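Esterase (Thermotoga maritima, PDB 3DOH) probably hydrolyses carboxylic ester bonds, as a thermostable esterase that joins an immunoglobulin-like domain to an alpha/beta-hydrolase domain. Local coordinates at residues A[308-313]-A[338-343]; A[316-321]-A[346-351]. All coordinates share one frame; numbering follows the deposited sequence.

Contact 1. Residues A[308-313]-A[338-343]; sequences DIPIWV and GGKVRY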
loop_
_atom_site.group_PDB
_atom_site.type_symbol
_atom_site.label_atom_id
_atom_site.label_comp_id
_atom_site.label_asym_id
_atom_site.label_seq_id
_atom_site.Cartn_x
_atom_site.Cartn_y
_atom_site.Cartn_z
ATOM N N ASP A 308 13.754 -45.224 30.865
ATOM C CA ASP A 308 12.837 -46.008 30.034
ATOM C C ASP A 308 11.546 -45.323 29.664
ATOM O O ASP A 308 10.763 -45.922 28.934
ATOM C CB ASP A 308 12.440 -47.321 30.714
ATOM C CG ASP A 308 13.577 -48.296 30.821
ATOM O OD1 ASP A 308 13.359 -49.335 31.502
ATOM O OD2 ASP A 308 14.673 -48.041 30.243
ATOM N N ILE A 309 11.310 -44.110 30.158
ATOM C CA ILE A 309 10.125 -43.347 29.771
ATOM C C ILE A 309 10.306 -42.596 28.437
ATOM O O ILE A 309 11.209 -41.771 28.306
ATOM C CB ILE A 309 9.716 -42.390 30.894
ATOM C CG1 ILE A 309 9.597 -43.182 32.201
ATOM C CG2 ILE A 309 8.400 -41.693 30.557
ATOM C CD1 ILE A 309 9.324 -42.334 33.429
ATOM N N PRO A 310 9.486 -42.911 27.413
ATOM C CA PRO A 310 9.542 -42.075 26.175
ATOM C C PRO A 310 9.236 -40.593 26.448
ATOM O O PRO A 310 8.233 -40.265 27.079
ATOM C CB PRO A 310 8.470 -42.699 25.255
ATOM C CG PRO A 310 8.287 -44.148 25.783
ATOM C CD PRO A 310 8.531 -44.035 27.295
ATOM N N ILE A 311 10.116 -39.705 25.987
ATOM C CA ILE A 311 10.017 -38.298 26.334
ATOM C C ILE A 311 10.300 -37.483 25.090
ATOM O O ILE A 311 11.296 -37.701 24.431
ATOM C CB ILE A 311 11.079 -37.929 27.445
ATOM C CG1 ILE A 311 10.741 -38.661 28.758
ATOM C CG2 ILE A 311 11.175 -36.409 27.647
ATOM C CD1 ILE A 311 11.735 -38.483 29.897
ATOM N N TRP A 312 9.448 -36.516 24.767
ATOM C CA TRP A 312 9.731 -35.646 23.634
ATOM C C TRP A 312 9.745 -34.221 24.173
ATOM O O TRP A 312 8.710 -33.654 24.522
ATOM C CB TRP A 312 8.716 -35.856 22.517
ATOM C CG TRP A 312 9.029 -35.139 21.253
ATOM C CD1 TRP A 312 9.855 -34.073 21.105
ATOM C CD2 TRP A 312 8.472 -35.395 19.952
ATOM N NE1 TRP A 312 9.872 -33.658 19.792
ATOM C CE2 TRP A 312 9.034 -34.456 19.064
ATOM C CE3 TRP A 312 7.559 -36.334 19.452
ATOM C CZ2 TRP A 312 8.719 -34.427 17.699
ATOM C CZ3 TRP A 312 7.238 -36.307 18.088
ATOM C CH2 TRP A 312 7.814 -35.359 17.234
ATOM N N VAL A 313 10.949 -33.676 24.278
ATOM C CA VAL A 313 11.187 -32.338 24.787
ATOM C C VAL A 313 11.044 -31.269 23.673
ATOM O O VAL A 313 11.402 -31.501 22.518
ATOM C CB VAL A 313 12.606 -32.288 25.356
ATOM C CG1 VAL A 313 12.893 -30.952 26.050
ATOM C CG2 VAL A 313 12.826 -33.432 26.315
ATOM N N GLY A 338 21.079 -43.963 27.037
ATOM C CA GLY A 338 20.269 -44.954 26.351
ATOM C C GLY A 338 18.788 -44.621 26.298
ATOM O O GLY A 338 17.979 -45.435 25.851
ATOM N N GLY A 339 18.429 -43.424 26.753
ATOM C CA GLY A 339 17.576 -42.530 25.976
ATOM C C GLY A 339 16.075 -42.796 26.018
ATOM O O GLY A 339 15.425 -42.635 27.052
ATOM N N LYS A 340 15.536 -43.209 24.874
ATOM C CA LYS A 340 14.106 -43.059 24.499
ATOM C C LYS A 340 13.665 -41.578 24.686
ATOM O O LYS A 340 12.694 -41.290 25.408
ATOM C CB LYS A 340 13.204 -44.034 25.271
ATOM C CG LYS A 340 13.753 -45.480 25.346
ATOM C CD LYS A 340 12.885 -46.392 26.236
ATOM C CE LYS A 340 11.646 -47.005 25.501
ATOM N NZ LYS A 340 10.742 -47.788 26.441
ATOM N N VAL A 341 14.396 -40.665 24.014
ATOM C CA VAL A 341 14.171 -39.219 24.061
ATOM C C VAL A 341 14.164 -38.630 22.658
ATOM O O VAL A 341 15.074 -38.911 21.894
ATOM C CB VAL A 341 15.261 -38.488 24.903
ATOM C CG1 VAL A 341 16.633 -38.599 24.253
ATOM C CG2 VAL A 341 14.896 -37.035 25.123
ATOM N N ARG A 342 13.144 -37.823 22.327
ATOM C CA ARG A 342 13.154 -36.910 21.168
ATOM C C ARG A 342 13.230 -35.443 21.606
ATOM O O ARG A 342 12.902 -35.076 22.751
ATOM C CB ARG A 342 11.913 -37.060 20.306
ATOM C CG ARG A 342 11.675 -38.425 19.722
ATOM C CD ARG A 342 10.381 -38.417 18.930
ATOM N NE ARG A 342 10.267 -39.684 18.243
ATOM C CZ ARG A 342 9.535 -39.907 17.146
ATOM N NH1 ARG A 342 8.815 -38.929 16.579
ATOM N NH2 ARG A 342 9.536 -41.138 16.617
ATOM N N TYR A 343 13.652 -34.609 20.660
ATOM C CA TYR A 343 13.944 -33.221 20.907
ATOM C C TYR A 343 13.861 -32.437 19.626
ATOM O O TYR A 343 14.650 -32.652 18.691
ATOM C CB TYR A 343 15.341 -33.039 21.510
ATOM C CG TYR A 343 15.625 -31.635 21.949
ATOM C CD1 TYR A 343 14.734 -30.937 22.785
ATOM C CD2 TYR A 343 16.783 -31.007 21.554
ATOM C CE1 TYR A 343 15.001 -29.625 23.174
ATOM C CE2 TYR A 343 17.078 -29.719 21.947
ATOM C CZ TYR A 343 16.208 -29.017 22.750
ATOM O OH TYR A 343 16.547 -27.697 23.115
#
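Ile311, Trp312 and Val313 run parallel to Val341, Arg342 and Tyr343 as neighbouring strands, with 18° between their directions and 4.5 Å between their axes. They are the two beta strands of a beta-alpha-beta crossover at the margin of the alpha/beta-hydrolase sheet, and the connecting helix, 325-336, packs on the face that carries Val313 and Tyr343. The backbone ladder is regular: Ile311 N donates to Lys340 O, Arg342 N to Ile311 O (2.8 Å), and Val313 N to Arg342 O (2.8 Å). Ahead of the ladder, Lys340 bends at chi3 and brings its ammonium to a carbonyl of the loop before strand 311-316, NZ to Asp308 O at 3.1 Å; the Asp308 carboxylate itself stands farther off.

On one face of the sheet the Arg342 chain lies over the Trp312 indole. Its CB sits above the five-membered ring, 3.7 Å from the centroid in a CH-pi contact, and the extended chain carries CD over the same face, toward the rim, 3.5 Å from Trp312 CE3. The guanidinium plane is turned 57° from the ring, and its NH1 also has a weak, long ion pair with Glu370. Trp312 NE1 is hydrogen-bonded to Thr344 OG1, while Trp374 of helix 369-376 meets the indole edge-to-face.

On the other face Val313 packs against the Tyr343 ring, whose hydroxyl is hydrogen-bonded to Glu345 OE1. With CG1 anti to the backbone N (chi1 -174°), Val313 puts that methyl 3.7 Å from Tyr343 CD1, and its CB lies at 3.6 Å from the same ring carbon.

Contact 2. Residues A[316-321]-A[346-351]; sequences AEDDPV and YEKGFM. With SO4 (sulfate ion), chain D.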
loop_
_atom_site.group_PDB
_atom_site.type_symbol
_atom_site.label_atom_id
_atom_site.label_comp_id
_atom_site.label_asym_id
_atom_site.label_seq_id
_atom_site.Cartn_x
_atom_site.Cartn_y
_atom_site.Cartn_z
ATOM N N ALA A 316 12.354 -23.354 22.644
ATOM C CA ALA A 316 12.816 -22.506 21.549
ATOM C C ALA A 316 14.169 -21.993 21.942
ATOM O O ALA A 316 14.368 -21.568 23.099
ATOM C CB ALA A 316 11.879 -21.360 21.301
ATOM N N GLU A 317 15.084 -22.017 20.964
ATOM C CA GLU A 317 16.469 -21.569 21.132
ATOM C C GLU A 317 16.613 -20.206 21.816
ATOM O O GLU A 317 17.480 -20.019 22.679
ATOM C CB GLU A 317 17.139 -21.515 19.778
ATOM C CG GLU A 317 18.628 -21.257 19.880
ATOM C CD GLU A 317 18.956 -19.779 19.990
ATOM O OE1 GLU A 317 18.075 -18.932 19.728
ATOM O OE2 GLU A 317 20.089 -19.452 20.353
ATOM N N ASP A 318 15.770 -19.265 21.397
ATOM C CA ASP A 318 15.795 -17.905 21.917
ATOM C C ASP A 318 14.732 -17.627 22.962
ATOM O O ASP A 318 14.291 -16.487 23.045
ATOM C CB ASP A 318 15.621 -16.883 20.779
ATOM C CG ASP A 318 14.493 -17.234 19.847
ATOM O OD1 ASP A 318 13.839 -18.290 20.012
ATOM O OD2 ASP A 318 14.263 -16.466 18.916
ATOM N N ASP A 319 14.293 -18.638 23.730
ATOM C CA ASP A 319 13.376 -18.379 24.861
ATOM C C ASP A 319 14.089 -17.441 25.860
ATOM O O ASP A 319 15.105 -17.824 26.419
ATOM C CB ASP A 319 12.922 -19.690 25.533
ATOM C CG ASP A 319 11.956 -19.471 26.727
ATOM O OD1 ASP A 319 11.893 -18.373 27.328
ATOM O OD2 ASP A 319 11.269 -20.440 27.102
ATOM N N PRO A 320 13.570 -16.210 26.062
ATOM C CA PRO A 320 14.216 -15.254 26.951
ATOM C C PRO A 320 13.811 -15.388 28.430
ATOM O O PRO A 320 14.355 -14.674 29.285
ATOM C CB PRO A 320 13.709 -13.919 26.425
ATOM C CG PRO A 320 12.324 -14.212 25.993
ATOM C CD PRO A 320 12.338 -15.650 25.476
ATOM N N VAL A 321 12.849 -16.260 28.715
ATOM C CA VAL A 321 12.350 -16.488 30.078
ATOM C C VAL A 321 13.022 -17.741 30.693
ATOM O O VAL A 321 13.533 -17.679 31.813
ATOM C CB VAL A 321 10.780 -16.695 30.083
ATOM C CG1 VAL A 321 10.243 -17.054 31.490
ATOM C CG2 VAL A 321 10.077 -15.491 29.485
ATOM N N TYR A 346 13.070 -25.355 18.441
ATOM C CA TYR A 346 12.741 -24.261 17.545
ATOM C C TYR A 346 13.874 -23.225 17.385
ATOM O O TYR A 346 14.261 -22.563 18.358
ATOM C CB TYR A 346 11.436 -23.570 18.011
ATOM C CG TYR A 346 10.244 -24.501 18.096
ATOM C CD1 TYR A 346 9.661 -25.007 16.934
ATOM C CD2 TYR A 346 9.703 -24.877 19.331
ATOM C CE1 TYR A 346 8.573 -25.878 16.974
ATOM C CE2 TYR A 346 8.598 -25.747 19.401
ATOM C CZ TYR A 346 8.041 -26.241 18.202
ATOM O OH TYR A 346 6.975 -27.100 18.210
ATOM N N GLU A 347 14.386 -23.112 16.152
ATOM C CA GLU A 347 15.421 -22.134 15.778
ATOM C C GLU A 347 15.086 -20.685 16.166
ATOM O O GLU A 347 13.928 -20.249 16.051
ATOM C CB GLU A 347 15.612 -22.114 14.266
ATOM C CG GLU A 347 16.336 -23.256 13.652
ATOM C CD GLU A 347 16.456 -23.048 12.116
ATOM O OE1 GLU A 347 15.426 -23.265 11.416
ATOM O OE2 GLU A 347 17.569 -22.652 11.619
ATOM N N LYS A 348 16.133 -19.950 16.552
ATOM C CA LYS A 348 16.079 -18.492 16.736
ATOM C C LYS A 348 15.315 -17.843 15.615
ATOM O O LYS A 348 15.574 -18.133 14.451
ATOM C CB LYS A 348 17.485 -17.911 16.743
ATOM C CG LYS A 348 17.520 -16.385 16.860
ATOM C CD LYS A 348 18.872 -15.866 17.304
ATOM C CE LYS A 348 18.816 -14.364 17.429
ATOM N NZ LYS A 348 18.181 -13.986 18.706
ATOM N N GLY A 349 14.370 -16.976 15.956
ATOM C CA GLY A 349 13.543 -16.349 14.939
ATOM C C GLY A 349 12.296 -17.110 14.473
ATOM O O GLY A 349 11.334 -16.484 13.995
ATOM N N PHE A 350 12.291 -18.437 14.591
ATOM C CA PHE A 350 11.141 -19.225 14.147
ATOM C C PHE A 350 9.806 -18.750 14.769
ATOM O O PHE A 350 8.754 -18.652 14.084
ATOM C CB PHE A 350 11.343 -20.709 14.441
ATOM C CG PHE A 350 10.107 -21.530 14.258
ATOM C CD1 PHE A 350 9.922 -22.277 13.113
ATOM C CD2 PHE A 350 9.124 -21.552 15.223
ATOM C CE1 PHE A 350 8.765 -23.061 12.934
ATOM C CE2 PHE A 350 7.964 -22.305 15.052
ATOM C CZ PHE A 350 7.783 -23.066 13.917
ATOM N N MET A 351 9.859 -18.484 16.073
ATOM C CA MET A 351 8.683 -18.078 16.798
ATOM C C MET A 351 8.197 -16.709 16.312
ATOM O O MET A 351 7.021 -16.597 15.887
ATOM C CB MET A 351 8.948 -18.088 18.301
ATOM C CG MET A 351 9.293 -19.467 18.858
ATOM S SD MET A 351 7.891 -20.605 18.873
ATOM C CE MET A 351 6.978 -19.946 20.232
HETATM S S SO4 D . 19.877 -21.090 16.017
HETATM O O1 SO4 D . 20.164 -22.135 14.994
HETATM O O2 SO4 D . 20.922 -20.781 16.978
HETATM O O3 SO4 D . 18.657 -21.467 16.741
HETATM O O4 SO4 D . 19.739 -19.813 15.325
#
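The loop that bears the probable acid of a Ser-His-Asp triad, Asp319, is tied here to the turn leading into helix 350-353. Glu317 N donates to Tyr346 O at 2.8 Å in a nearly straight bond (166°), and beside it Ala316 CB touches Tyr346 CB and Met351 CG. A type I turn then carries the chain from Ala316 to Asp319. Within it Asp318 takes chi1 47°, with CG between its backbone N and carbonyl carbon, which brings OD2 to Gly349 N at 3.0 Å. That N-H meets the carboxylate from above its plane, binding the loop to the N-cap residue of the helix. Glu317, bent at chi2, lays OE1 against Lys348 CB at 3.2 Å, short of the ammonium.

A sulfate, probably from the crystallisation liquor, accepts from Lys348 N through O3 at 3.0 Å and is also held by Arg207 of the second subunit; Glu347 forms a salt bridge with Arg198 of that subunit. Farther along the loop, Asp319 OD1 accepts from Val321 N at 2.7 Å in an Asx turn, while OD2 is hydrogen-bonded to His359 ND1, an arrangement consistent with the acid-histidine pair of an alpha/beta-hydrolase catalytic triad.

How the contacts relate
Contact 1 lies on strands 311-316 and 341-346 of the alpha/beta-hydrolase sheet, contact 2 at and beyond their C-terminal ends, with centres about 21 Å apart. Along the chain, segments 308-313 and 316-321 come first, then helix 325-336, and after it segments 338-343 and 346-351, so the pairs alternate and each contact spans the helical crossover. Contact 1 covers the entry and first part of the strand pair, in which 341-346 is the outermost strand on its side within the chain. Contact 2 comes where the strands run out into loops. Strand pairing thus gives way to a loop-to-helix junction beside the probable catalytic acid, and this end also meets the second subunit more extensively.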